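Local coordinates for protein UDP-N-Acetylglucosamine 2-Epimerase (Thermus thermophilus, PDB 1V4V) that probably interconverts UDP-N-acetylglucosamine and UDP-N-acetylmannosamine as a homodimeric, two-domain 2-epimerase of the GT-B type, at residues 69-72 against 73-76; 77-80 against 81-84; 107-110 against 111-114; 135-138 against 139-143; 159-163 against 164-168. All blocks are in the same frame, centred on the assembly; numbering follows the deposited sequence.

Contact 1. Residues 69-72 against 73-76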
loop_
_atom_site.group_PDB
_atom_site.type_symbol
_atom_site.label_atom_id
_atom_site.label_comp_id
_atom_site.label_asym_id
_atom_site.label_seq_id
_atom_site.Cartn_x
_atom_site.Cartn_y
_atom_site.Cartn_z
ATOM N N ARG A 69 15.521 18.812 5.632
ATOM C CA ARG A 69 14.263 18.529 4.952
ATOM C C ARG A 69 14.641 17.846 3.637
ATOM O O ARG A 69 15.707 18.114 3.085
ATOM C CB ARG A 69 13.529 19.851 4.705
ATOM C CG ARG A 69 12.135 19.746 4.122
ATOM C CD ARG A 69 11.434 21.107 4.160
ATOM N NE ARG A 69 12.335 22.214 3.825
ATOM C CZ ARG A 69 13.029 22.918 4.717
ATOM N NH1 ARG A 69 13.825 23.899 4.313
ATOM N NH2 ARG A 69 12.919 22.654 6.013
ATOM N N GLN A 70 13.781 16.968 3.135
ATOM C CA GLN A 70 14.087 16.241 1.909
ATOM C C GLN A 70 12.837 15.870 1.107
ATOM O O GLN A 70 11.790 15.577 1.679
ATOM C CB GLN A 70 14.879 14.986 2.290
ATOM C CG GLN A 70 15.169 14.004 1.186
ATOM C CD GLN A 70 16.142 12.926 1.638
ATOM O OE1 GLN A 70 15.989 12.346 2.716
ATOM N NE2 GLN A 70 17.144 12.649 0.811
ATOM N N ALA A 71 12.956 15.892 -0.219
ATOM C CA ALA A 71 11.842 15.551 -1.104
ATOM C C ALA A 71 11.391 14.123 -0.811
ATOM O O ALA A 71 12.213 13.247 -0.555
ATOM C CB ALA A 71 12.272 15.679 -2.562
ATOM N N LEU A 72 10.085 13.888 -0.868
ATOM C CA LEU A 72 9.546 12.569 -0.565
ATOM C C LEU A 72 10.167 11.392 -1.327
ATOM O O LEU A 72 10.481 10.367 -0.725
ATOM C CB LEU A 72 8.023 12.578 -0.741
ATOM C CG LEU A 72 7.321 13.566 0.200
ATOM C CD1 LEU A 72 5.816 13.483 0.023
ATOM C CD2 LEU A 72 7.698 13.248 1.645
ATOM N N PRO A 73 10.346 11.511 -2.656
ATOM C CA PRO A 73 10.946 10.376 -3.372
ATOM C C PRO A 73 12.363 10.057 -2.877
ATOM O O PRO A 73 12.750 8.891 -2.779
ATOM C CB PRO A 73 10.946 10.840 -4.825
ATOM C CG PRO A 73 9.733 11.739 -4.885
ATOM C CD PRO A 73 9.848 12.526 -3.599
ATOM N N ASP A 74 13.131 11.097 -2.574
ATOM C CA ASP A 74 14.496 10.901 -2.098
ATOM C C ASP A 74 14.513 10.290 -0.704
ATOM O O ASP A 74 15.350 9.437 -0.408
ATOM C CB ASP A 74 15.255 12.226 -2.115
ATOM C CG ASP A 74 15.370 12.807 -3.513
ATOM O OD1 ASP A 74 15.985 12.152 -4.380
ATOM O OD2 ASP A 74 14.840 13.913 -3.748
ATOM N N LEU A 75 13.590 10.711 0.152
ATOM C CA LEU A 75 13.525 10.153 1.499
ATOM C C LEU A 75 13.226 8.662 1.433
ATOM O O LEU A 75 13.905 7.859 2.067
ATOM C CB LEU A 75 12.444 10.840 2.338
ATOM C CG LEU A 75 12.194 10.128 3.676
ATOM C CD1 LEU A 75 13.445 10.237 4.546
ATOM C CD2 LEU A 75 10.989 10.723 4.384
ATOM N N ALA A 76 12.204 8.290 0.666
ATOM C CA ALA A 76 11.838 6.884 0.541
ATOM C C ALA A 76 13.017 6.057 0.034
ATOM O O ALA A 76 13.266 4.953 0.521
ATOM C CB ALA A 76 10.644 6.727 -0.409
HETATM O O HOH W 1 15.517 16.119 -1.521
#
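Q70 reaches across the start of helix 72-89 and lays its amide against the first turn. With CG anti to the backbone N (chi1 173°) and the chain extended beyond it, the carboxamide runs past D74 and ends beside L75: NE2 comes 3.5 Å from D74 CB, and OE1 sits 3.5 Å from L75 CA. The amide plane is only 24° from that of the D74 carboxylate. The tight part is the backbone turn. A71 is the N-cap residue, and its O takes the N-H of L75 at 3.0 Å, while L72 O takes that of A76 in an almost straight bond (175° at the hydrogen). L72 CB sits 3.4 Å from P73 CD, a close approach set by the peptide bond that links the two residues. L72 and L75 turn on to L102 of helix 102-113, and L72 also meets L113 of the second subunit. The outer side is looser and wet: a water accepts from A71 N at 2.9 Å and donates to D74 OD2. Replacing Q70 by an alanine would probably leave D74 CB and L75 CA without the amide that now lies against them. A71 offers the first turn no side-chain acceptor. D74, three residues on, is joined to A71 N through the water, and its negative charge here is likely to suit the helix dipole.

Contact 2. Residues 77-80 against 81-84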
loop_
_atom_site.group_PDB
_atom_site.type_symbol
_atom_site.label_atom_id
_atom_site.label_comp_id
_atom_site.label_asym_id
_atom_site.label_seq_id
_atom_site.Cartn_x
_atom_site.Cartn_y
_atom_site.Cartn_z
ATOM N N ALA A 77 13.735 6.589 -0.951
ATOM C CA ALA A 77 14.876 5.888 -1.523
ATOM C C ALA A 77 15.989 5.732 -0.487
ATOM O O ALA A 77 16.710 4.737 -0.488
ATOM C CB ALA A 77 15.397 6.643 -2.737
ATOM N N ARG A 78 16.116 6.723 0.387
ATOM C CA ARG A 78 17.138 6.709 1.437
ATOM C C ARG A 78 16.817 5.672 2.514
ATOM O O ARG A 78 17.708 5.020 3.061
ATOM C CB ARG A 78 17.237 8.099 2.078
ATOM C CG ARG A 78 18.169 8.181 3.281
ATOM C CD ARG A 78 19.420 8.972 2.957
ATOM N NE ARG A 78 20.385 8.942 4.053
ATOM C CZ ARG A 78 21.634 9.388 3.958
ATOM N NH1 ARG A 78 22.073 9.899 2.816
ATOM N NH2 ARG A 78 22.447 9.310 5.001
ATOM N N ILE A 79 15.532 5.520 2.811
ATOM C CA ILE A 79 15.085 4.583 3.833
ATOM C C ILE A 79 15.021 3.117 3.411
ATOM O O ILE A 79 15.501 2.238 4.119
ATOM C CB ILE A 79 13.674 4.968 4.347
ATOM C CG1 ILE A 79 13.713 6.339 5.019
ATOM C CG2 ILE A 79 13.130 3.882 5.273
ATOM C CD1 ILE A 79 14.628 6.422 6.238
ATOM N N LEU A 80 14.427 2.858 2.253
ATOM C CA LEU A 80 14.220 1.495 1.783
ATOM C C LEU A 80 15.355 0.467 1.874
ATOM O O LEU A 80 15.189 -0.575 2.505
ATOM C CB LEU A 80 13.681 1.523 0.347
ATOM C CG LEU A 80 13.128 0.195 -0.173
ATOM C CD1 LEU A 80 11.979 -0.266 0.722
ATOM C CD2 LEU A 80 12.638 0.369 -1.612
ATOM N N PRO A 81 16.514 0.743 1.254
ATOM C CA PRO A 81 17.618 -0.224 1.306
ATOM C C PRO A 81 18.169 -0.507 2.696
ATOM O O PRO A 81 18.341 -1.663 3.080
ATOM C CB PRO A 81 18.677 0.399 0.393
ATOM C CG PRO A 81 17.868 1.275 -0.538
ATOM C CD PRO A 81 16.878 1.896 0.417
ATOM N N GLN A 82 18.469 0.545 3.443
ATOM C CA GLN A 82 19.022 0.353 4.772
ATOM C C GLN A 82 18.017 -0.282 5.725
ATOM O O GLN A 82 18.407 -0.948 6.675
ATOM C CB GLN A 82 19.539 1.677 5.338
ATOM C CG GLN A 82 18.485 2.730 5.592
ATOM C CD GLN A 82 19.073 3.959 6.254
ATOM O OE1 GLN A 82 19.828 3.854 7.226
ATOM N NE2 GLN A 82 18.730 5.131 5.737
ATOM N N ALA A 83 16.723 -0.077 5.474
ATOM C CA ALA A 83 15.698 -0.679 6.328
ATOM C C ALA A 83 15.651 -2.181 6.059
ATOM O O ALA A 83 15.569 -2.988 6.988
ATOM C CB ALA A 83 14.328 -0.058 6.049
ATOM N N ALA A 84 15.698 -2.556 4.783
ATOM C CA ALA A 84 15.671 -3.965 4.403
ATOM C C ALA A 84 16.863 -4.697 5.014
ATOM O O ALA A 84 16.723 -5.803 5.535
ATOM C CB ALA A 84 15.713 -4.101 2.883
HETATM O O HOH W 2 19.516 3.138 2.200
#
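R78 O is gripped twice: by Q82 NE2 at 2.9 Å and by a water at 2.7 Å that donates to it and accepts from Q82 N. This is how helix 72-89 deals with a proline kink. P81 has no N-H to offer A77 O, and its CD stands 3.0 Å from that oxygen instead, so the helix bends and the water bridges the opened turn between R78 O and Q82 N. The Q82 side chain folds back over the same gap. Its CG lies between the backbone N and the carbonyl carbon (chi1 65°), which carries the extended chain toward the preceding turn; the amide N then meets R78 O from above the carbonyl plane, 46° out of it. The other end of that amide, OE1, accepts from D64 N, so the amide is held at both ends, between helix and loop, which fixes which end is N and which is O. The next backbone bonds, A83 N to I79 O and A84 N to L80 O, are kept. L80 leans on W109 and A110 of helix 102-113, and P81 packs on A77 of the second subunit, placing the kink at the dimer interface. L80 CB, across the peptide bond, is 3.2 Å from P81 CD.

Contact 3. Residues 107-110 against 111-114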
loop_
_atom_site.group_PDB
_atom_site.type_symbol
_atom_site.label_atom_id
_atom_site.label_comp_id
_atom_site.label_asym_id
_atom_site.label_seq_id
_atom_site.Cartn_x
_atom_site.Cartn_y
_atom_site.Cartn_z
ATOM N N VAL A 107 9.467 1.260 5.392
ATOM C CA VAL A 107 9.925 0.166 6.246
ATOM C C VAL A 107 9.076 -1.081 6.019
ATOM O O VAL A 107 9.605 -2.188 5.918
ATOM C CB VAL A 107 9.881 0.571 7.746
ATOM C CG1 VAL A 107 10.207 -0.626 8.625
ATOM C CG2 VAL A 107 10.882 1.691 8.003
ATOM N N ALA A 108 7.759 -0.901 5.928
ATOM C CA ALA A 108 6.852 -2.017 5.692
ATOM C C ALA A 108 7.145 -2.665 4.336
ATOM O O ALA A 108 7.091 -3.892 4.197
ATOM C CB ALA A 108 5.404 -1.540 5.734
ATOM N N TRP A 109 7.459 -1.846 3.337
ATOM C CA TRP A 109 7.752 -2.391 2.014
ATOM C C TRP A 109 9.087 -3.146 2.047
ATOM O O TRP A 109 9.236 -4.192 1.412
ATOM C CB TRP A 109 7.781 -1.267 0.972
ATOM C CG TRP A 109 7.782 -1.750 -0.460
ATOM C CD1 TRP A 109 7.327 -2.952 -0.926
ATOM C CD2 TRP A 109 8.235 -1.023 -1.607
ATOM N NE1 TRP A 109 7.470 -3.018 -2.292
ATOM C CE2 TRP A 109 8.025 -1.848 -2.735
ATOM C CE3 TRP A 109 8.798 0.245 -1.792
ATOM C CZ2 TRP A 109 8.359 -1.444 -4.032
ATOM C CZ3 TRP A 109 9.130 0.647 -3.084
ATOM C CH2 TRP A 109 8.908 -0.196 -4.184
ATOM N N ALA A 110 10.047 -2.617 2.801
ATOM C CA ALA A 110 11.354 -3.254 2.932
ATOM C C ALA A 110 11.163 -4.634 3.559
ATOM O O ALA A 110 11.746 -5.617 3.105
ATOM C CB ALA A 110 12.265 -2.402 3.805
ATOM N N ALA A 111 10.338 -4.702 4.603
ATOM C CA ALA A 111 10.061 -5.960 5.280
ATOM C C ALA A 111 9.416 -6.932 4.305
ATOM O O ALA A 111 9.813 -8.097 4.211
ATOM C CB ALA A 111 9.136 -5.723 6.470
ATOM N N PHE A 112 8.415 -6.453 3.574
ATOM C CA PHE A 112 7.733 -7.302 2.607
ATOM C C PHE A 112 8.713 -7.848 1.561
ATOM O O PHE A 112 8.674 -9.031 1.224
ATOM C CB PHE A 112 6.623 -6.524 1.893
ATOM C CG PHE A 112 5.877 -7.346 0.884
ATOM C CD1 PHE A 112 4.897 -8.245 1.290
ATOM C CD2 PHE A 112 6.201 -7.271 -0.466
ATOM C CE1 PHE A 112 4.251 -9.063 0.365
ATOM C CE2 PHE A 112 5.562 -8.087 -1.398
ATOM C CZ PHE A 112 4.586 -8.983 -0.977
ATOM N N LEU A 113 9.585 -6.986 1.047
ATOM C CA LEU A 113 10.553 -7.406 0.034
ATOM C C LEU A 113 11.553 -8.433 0.564
ATOM O O LEU A 113 12.120 -9.211 -0.205
ATOM C CB LEU A 113 11.296 -6.190 -0.531
ATOM C CG LEU A 113 10.435 -5.245 -1.385
ATOM C CD1 LEU A 113 11.267 -4.060 -1.827
ATOM C CD2 LEU A 113 9.881 -5.992 -2.598
ATOM N N GLU A 114 11.764 -8.430 1.877
ATOM C CA GLU A 114 12.687 -9.368 2.505
ATOM C C GLU A 114 11.939 -10.611 2.975
ATOM O O GLU A 114 12.521 -11.505 3.592
ATOM C CB GLU A 114 13.400 -8.698 3.683
ATOM C CG GLU A 114 14.338 -7.579 3.260
ATOM C CD GLU A 114 15.412 -8.054 2.289
ATOM O OE1 GLU A 114 15.915 -7.224 1.503
ATOM O OE2 GLU A 114 15.760 -9.255 2.313
#
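Residues 107-113 form the last turns of helix 102-113, with A111 N, F112 N and L113 N bonded to V107 O, A108 O and W109 O at 2.8 to 2.9 Å, before the weak E114 N to A110 O bond (3.1 Å) marks the end. On this frame W109 and L113, one turn apart, make the main side-chain contact. L113 comes over one face of the indole: its CD1 lies 4.0 Å from the centroid of the five-membered ring and only 11° off the ring normal, a CH-pi contact, while L113 CG stands 3.8 Å from W109 NE1. The W109 torsion, CG anti to the backbone N (chi1 -168°), swings the indole out from the helix with one face turned to L113. F112 is less engaged; F112 CD2 approaches the indole edge, near the ring plane, 4.5 Å from W109 CD1. Around this pair, W109 and A110 pack on L80 of helix 72-89, V107 and A111 face V97 and V95 of strand 94-98, and F105 of the second subunit meets W109 edge-to-face, with F112 meeting F134 of that subunit. This helix is the crossover of the beta-alpha-beta unit from strand 94-98 to strand 118-121. An alanine in place of W109 would probably leave L113 without the ring face it rests on and open a gap beside L80 and the second subunit's F105. The side-chain contact is almost wholly apolar, so burial of these groups is likely to hold this part of the dimer interface, while the backbone bonds only keep the helix that presents them.

Contact 4. Residues 135-138 against 139-143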
loop_
_atom_site.group_PDB
_atom_site.type_symbol
_atom_site.label_atom_id
_atom_site.label_comp_id
_atom_site.label_asym_id
_atom_site.label_seq_id
_atom_site.Cartn_x
_atom_site.Cartn_y
_atom_site.Cartn_z
ATOM N N PRO A 135 0.977 13.015 1.998
ATOM C CA PRO A 135 0.741 11.710 1.370
ATOM C C PRO A 135 0.271 10.635 2.356
ATOM O O PRO A 135 0.269 9.448 2.029
ATOM C CB PRO A 135 2.106 11.378 0.793
ATOM C CG PRO A 135 3.011 11.839 1.903
ATOM C CD PRO A 135 2.412 13.189 2.303
ATOM N N GLU A 136 -0.138 11.053 3.551
ATOM C CA GLU A 136 -0.563 10.121 4.597
ATOM C C GLU A 136 -1.662 9.121 4.263
ATOM O O GLU A 136 -1.561 7.953 4.637
ATOM C CB GLU A 136 -0.955 10.893 5.865
ATOM C CG GLU A 136 0.220 11.527 6.599
ATOM C CD GLU A 136 0.615 12.888 6.050
ATOM O OE1 GLU A 136 1.570 13.483 6.591
ATOM O OE2 GLU A 136 -0.024 13.367 5.089
ATOM N N GLU A 137 -2.720 9.566 3.593
ATOM C CA GLU A 137 -3.800 8.648 3.233
ATOM C C GLU A 137 -3.232 7.559 2.320
ATOM O O GLU A 137 -3.528 6.372 2.487
ATOM C CB GLU A 137 -4.933 9.390 2.512
ATOM C CG GLU A 137 -6.030 8.466 1.969
ATOM C CD GLU A 137 -7.019 7.995 3.026
ATOM O OE1 GLU A 137 -6.700 8.038 4.235
ATOM O OE2 GLU A 137 -8.127 7.561 2.633
ATOM N N ALA A 138 -2.415 7.964 1.351
ATOM C CA ALA A 138 -1.810 6.997 0.442
ATOM C C ALA A 138 -0.862 6.103 1.230
ATOM O O ALA A 138 -0.865 4.885 1.066
ATOM C CB ALA A 138 -1.044 7.713 -0.673
ATOM N N ASN A 139 -0.053 6.702 2.097
ATOM C CA ASN A 139 0.893 5.912 2.882
ATOM C C ASN A 139 0.230 4.770 3.641
ATOM O O ASN A 139 0.708 3.623 3.599
ATOM C CB ASN A 139 1.649 6.784 3.896
ATOM C CG ASN A 139 2.641 7.731 3.246
ATOM O OD1 ASN A 139 3.058 7.534 2.106
ATOM N ND2 ASN A 139 3.040 8.763 3.988
ATOM N N ARG A 140 -0.866 5.064 4.337
ATOM C CA ARG A 140 -1.519 4.019 5.110
ATOM C C ARG A 140 -2.203 2.970 4.256
ATOM O O ARG A 140 -2.194 1.793 4.602
ATOM C CB ARG A 140 -2.486 4.623 6.142
ATOM C CG ARG A 140 -3.440 5.672 5.629
ATOM C CD ARG A 140 -3.923 6.517 6.807
ATOM N NE ARG A 140 -4.909 7.513 6.413
ATOM C CZ ARG A 140 -5.264 8.549 7.168
ATOM N NH1 ARG A 140 -6.174 9.407 6.730
ATOM N NH2 ARG A 140 -4.700 8.733 8.356
ATOM N N ARG A 141 -2.774 3.378 3.125
ATOM C CA ARG A 141 -3.417 2.410 2.248
ATOM C C ARG A 141 -2.356 1.486 1.641
ATOM O O ARG A 141 -2.566 0.277 1.543
ATOM C CB ARG A 141 -4.201 3.126 1.149
ATOM C CG ARG A 141 -5.476 3.781 1.667
ATOM C CD ARG A 141 -6.210 4.515 0.559
ATOM N NE ARG A 141 -6.519 3.628 -0.556
ATOM C CZ ARG A 141 -7.128 4.018 -1.670
ATOM N NH1 ARG A 141 -7.502 5.285 -1.815
ATOM N NH2 ARG A 141 -7.343 3.145 -2.647
ATOM N N LEU A 142 -1.219 2.060 1.250
ATOM C CA LEU A 142 -0.123 1.273 0.678
ATOM C C LEU A 142 0.393 0.287 1.729
ATOM O O LEU A 142 0.569 -0.897 1.452
ATOM C CB LEU A 142 1.019 2.191 0.231
ATOM C CG LEU A 142 0.765 3.076 -0.997
ATOM C CD1 LEU A 142 1.906 4.077 -1.144
ATOM C CD2 LEU A 142 0.645 2.201 -2.263
ATOM N N THR A 143 0.631 0.784 2.941
ATOM C CA THR A 143 1.112 -0.071 4.017
ATOM C C THR A 143 0.166 -1.241 4.278
ATOM O O THR A 143 0.612 -2.380 4.465
ATOM C CB THR A 143 1.289 0.721 5.325
ATOM O OG1 THR A 143 2.256 1.760 5.124
ATOM C CG2 THR A 143 1.777 -0.200 6.453
HETATM O O HOH W 3 -8.514 7.162 -0.007
#
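The R140 guanidinium has E137 OE1 at its edge, in its plane, and E137 N with E136 C over one face. NE and NH1 both reach that single carboxylate oxygen at 2.9 Å, a side-on salt bridge, with the carboxylate turned 78° from the guanidinium. R140 folds back to do so: CG sits between the backbone N and the carbonyl carbon (chi1 48°), and the chain then runs extended to NE. The third nitrogen, NH2, has its own salt bridge to D100. E137 has further donors, S127 N to OE1 and G128 N to OE2, and a water bridges OE2 to R141 NH1, donating to the first at 2.7 Å. Together these donors fix the rotation of the carboxylate. At the helix start P135, the N-cap residue behind a cis peptide bond, lies beside N139 with CG 3.7 Å from ND2, whose hydrogen bond goes to D100 O. One turn on, N139 O accepts from both T143 N and T143 OG1, which come from opposite faces of its plane. Helix 136-146 is the crossover from strand 118-121 to strand 149-152; L142 and T143 lean on F105 of the neighbouring helix 102-113, while A138 meets F112 of the second subunit.

Contact 5. Residues 159-163 against 164-168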
loop_
_atom_site.group_PDB
_atom_site.type_symbol
_atom_site.label_atom_id
_atom_site.label_comp_id
_atom_site.label_asym_id
_atom_site.label_seq_id
_atom_site.Cartn_x
_atom_site.Cartn_y
_atom_site.Cartn_z
ATOM N N ALA A 159 -14.039 -1.757 9.527
ATOM C CA ALA A 159 -14.952 -1.638 8.395
ATOM C C ALA A 159 -14.239 -1.007 7.200
ATOM O O ALA A 159 -14.500 -1.375 6.057
ATOM C CB ALA A 159 -16.166 -0.811 8.780
ATOM N N ASN A 160 -13.343 -0.057 7.463
ATOM C CA ASN A 160 -12.595 0.589 6.386
ATOM C C ASN A 160 -11.652 -0.413 5.723
ATOM O O ASN A 160 -11.546 -0.471 4.495
ATOM C CB ASN A 160 -11.768 1.767 6.912
ATOM C CG ASN A 160 -12.623 2.954 7.311
ATOM O OD1 ASN A 160 -13.724 3.138 6.796
ATOM N ND2 ASN A 160 -12.110 3.777 8.216
ATOM N N LEU A 161 -10.972 -1.209 6.541
ATOM C CA LEU A 161 -10.030 -2.198 6.036
ATOM C C LEU A 161 -10.701 -3.244 5.160
ATOM O O LEU A 161 -10.169 -3.617 4.115
ATOM C CB LEU A 161 -9.298 -2.862 7.205
ATOM C CG LEU A 161 -8.355 -1.903 7.943
ATOM C CD1 LEU A 161 -7.897 -2.516 9.260
ATOM C CD2 LEU A 161 -7.167 -1.578 7.049
ATOM N N LEU A 162 -11.870 -3.716 5.584
ATOM C CA LEU A 162 -12.608 -4.711 4.816
ATOM C C LEU A 162 -12.968 -4.113 3.462
ATOM O O LEU A 162 -12.926 -4.790 2.438
ATOM C CB LEU A 162 -13.886 -5.115 5.562
ATOM C CG LEU A 162 -13.687 -5.908 6.856
ATOM C CD1 LEU A 162 -15.004 -6.009 7.613
ATOM C CD2 LEU A 162 -13.148 -7.292 6.525
ATOM N N LYS A 163 -13.308 -2.832 3.475
ATOM C CA LYS A 163 -13.685 -2.106 2.272
ATOM C C LYS A 163 -12.524 -2.008 1.282
ATOM O O LYS A 163 -12.728 -1.699 0.107
ATOM C CB LYS A 163 -14.177 -0.709 2.662
ATOM C CG LYS A 163 -14.594 0.177 1.503
ATOM C CD LYS A 163 -15.006 1.560 1.998
ATOM C CE LYS A 163 -13.866 2.241 2.746
ATOM N NZ LYS A 163 -14.244 3.581 3.272
ATOM N N GLU A 164 -11.308 -2.277 1.753
ATOM C CA GLU A 164 -10.127 -2.216 0.898
ATOM C C GLU A 164 -9.621 -3.598 0.498
ATOM O O GLU A 164 -8.498 -3.742 0.010
ATOM C CB GLU A 164 -9.009 -1.429 1.594
ATOM C CG GLU A 164 -9.321 0.045 1.761
ATOM C CD GLU A 164 -8.206 0.826 2.438
ATOM O OE1 GLU A 164 -8.363 2.054 2.585
ATOM O OE2 GLU A 164 -7.180 0.221 2.826
ATOM N N GLY A 165 -10.446 -4.617 0.715
ATOM C CA GLY A 165 -10.054 -5.964 0.343
ATOM C C GLY A 165 -9.356 -6.783 1.411
ATOM O O GLY A 165 -8.955 -7.918 1.157
ATOM N N LYS A 166 -9.195 -6.217 2.603
ATOM C CA LYS A 166 -8.549 -6.943 3.687
ATOM C C LYS A 166 -9.525 -8.005 4.178
ATOM O O LYS A 166 -10.722 -7.756 4.277
ATOM C CB LYS A 166 -8.183 -5.993 4.832
ATOM C CG LYS A 166 -7.258 -4.850 4.424
ATOM C CD LYS A 166 -5.916 -5.353 3.903
ATOM C CE LYS A 166 -5.087 -5.983 5.008
ATOM N NZ LYS A 166 -3.770 -6.456 4.510
ATOM N N ARG A 167 -9.009 -9.190 4.476
ATOM C CA ARG A 167 -9.836 -10.293 4.945
ATOM C C ARG A 167 -10.028 -10.255 6.458
ATOM O O ARG A 167 -9.182 -9.738 7.188
ATOM C CB ARG A 167 -9.194 -11.622 4.541
ATOM C CG ARG A 167 -9.069 -11.803 3.038
ATOM C CD ARG A 167 -8.105 -12.923 2.695
ATOM N NE ARG A 167 -6.764 -12.649 3.207
ATOM C CZ ARG A 167 -5.683 -13.350 2.883
ATOM N NH1 ARG A 167 -5.781 -14.372 2.042
ATOM N NH2 ARG A 167 -4.502 -13.028 3.398
ATOM N N GLU A 168 -11.145 -10.814 6.912
ATOM C CA GLU A 168 -11.485 -10.870 8.332
ATOM C C GLU A 168 -10.365 -11.413 9.213
ATOM O O GLU A 168 -10.007 -10.804 10.220
ATOM C CB GLU A 168 -12.734 -11.733 8.534
ATOM C CG GLU A 168 -14.045 -11.019 8.271
ATOM C CD GLU A 168 -14.513 -10.208 9.464
ATOM O OE1 GLU A 168 -15.515 -9.475 9.327
ATOM O OE2 GLU A 168 -13.886 -10.311 10.542
HETATM O O HOH W 4 -12.797 -7.754 2.758
#
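L161 O takes two backbone donors, E164 N at 2.9 Å and K166 N at 3.2 Å, which come from opposite faces of its carbonyl plane; G165 N bonds to L162 O at 3.0 Å, approaching from well above the plane of that carbonyl. A water donates to both L162 O and K166 O, at 2.6 Å to the latter, tying the last turn to the chain that leaves it. The pair K166 N to L161 O and G165 N to L162 O is a Schellman motif ending helix 155-162, with G165 as the C' residue; at phi 92° a beta carbon would collide with the E164 carbonyl oxygen, so glycine suits the position. Apolar contact follows from the reversal. K166 CG is 4.0 Å from L161 CB, in the hydrophobic pairing that flanks such a cap, and both side chains also touch I171 of strand 171-173. L162 instead sets its methyl groups against oxygens, CD2 3.3 Å from K166 O and CD1 beside the E168 carboxylate at OE1. The charged ends look elsewhere: E164 OE1 makes a salt bridge with R126, E168 OE2 one with K158, and K166, bent at chi2 and chi3, sends NZ to D144 O and T147 O.

The five contacts follow one another along the N-terminal half of the chain, on helices flanking its seven-stranded parallel sheet, and all touch the second subunit. Contacts 1 and 2 share helix 72-89, their centres 12 Å apart. Contact 2 packs closely on contact 3, centres 9 Å apart, with L80 CD2 3.8 Å from W109 CZ3. Contact 4 joins both neighbouring helices: L72 CD1 lies 3.8 Å from P135 CG, and A108 CB 3.9 Å from T143 CG2. Contact 5 is the outlier, about 18 Å from contact 1 between nearest atoms, yet it meets contact 4 where R141 CG comes 3.5 Å from E164 OE1, and R126 contacts side chains of both.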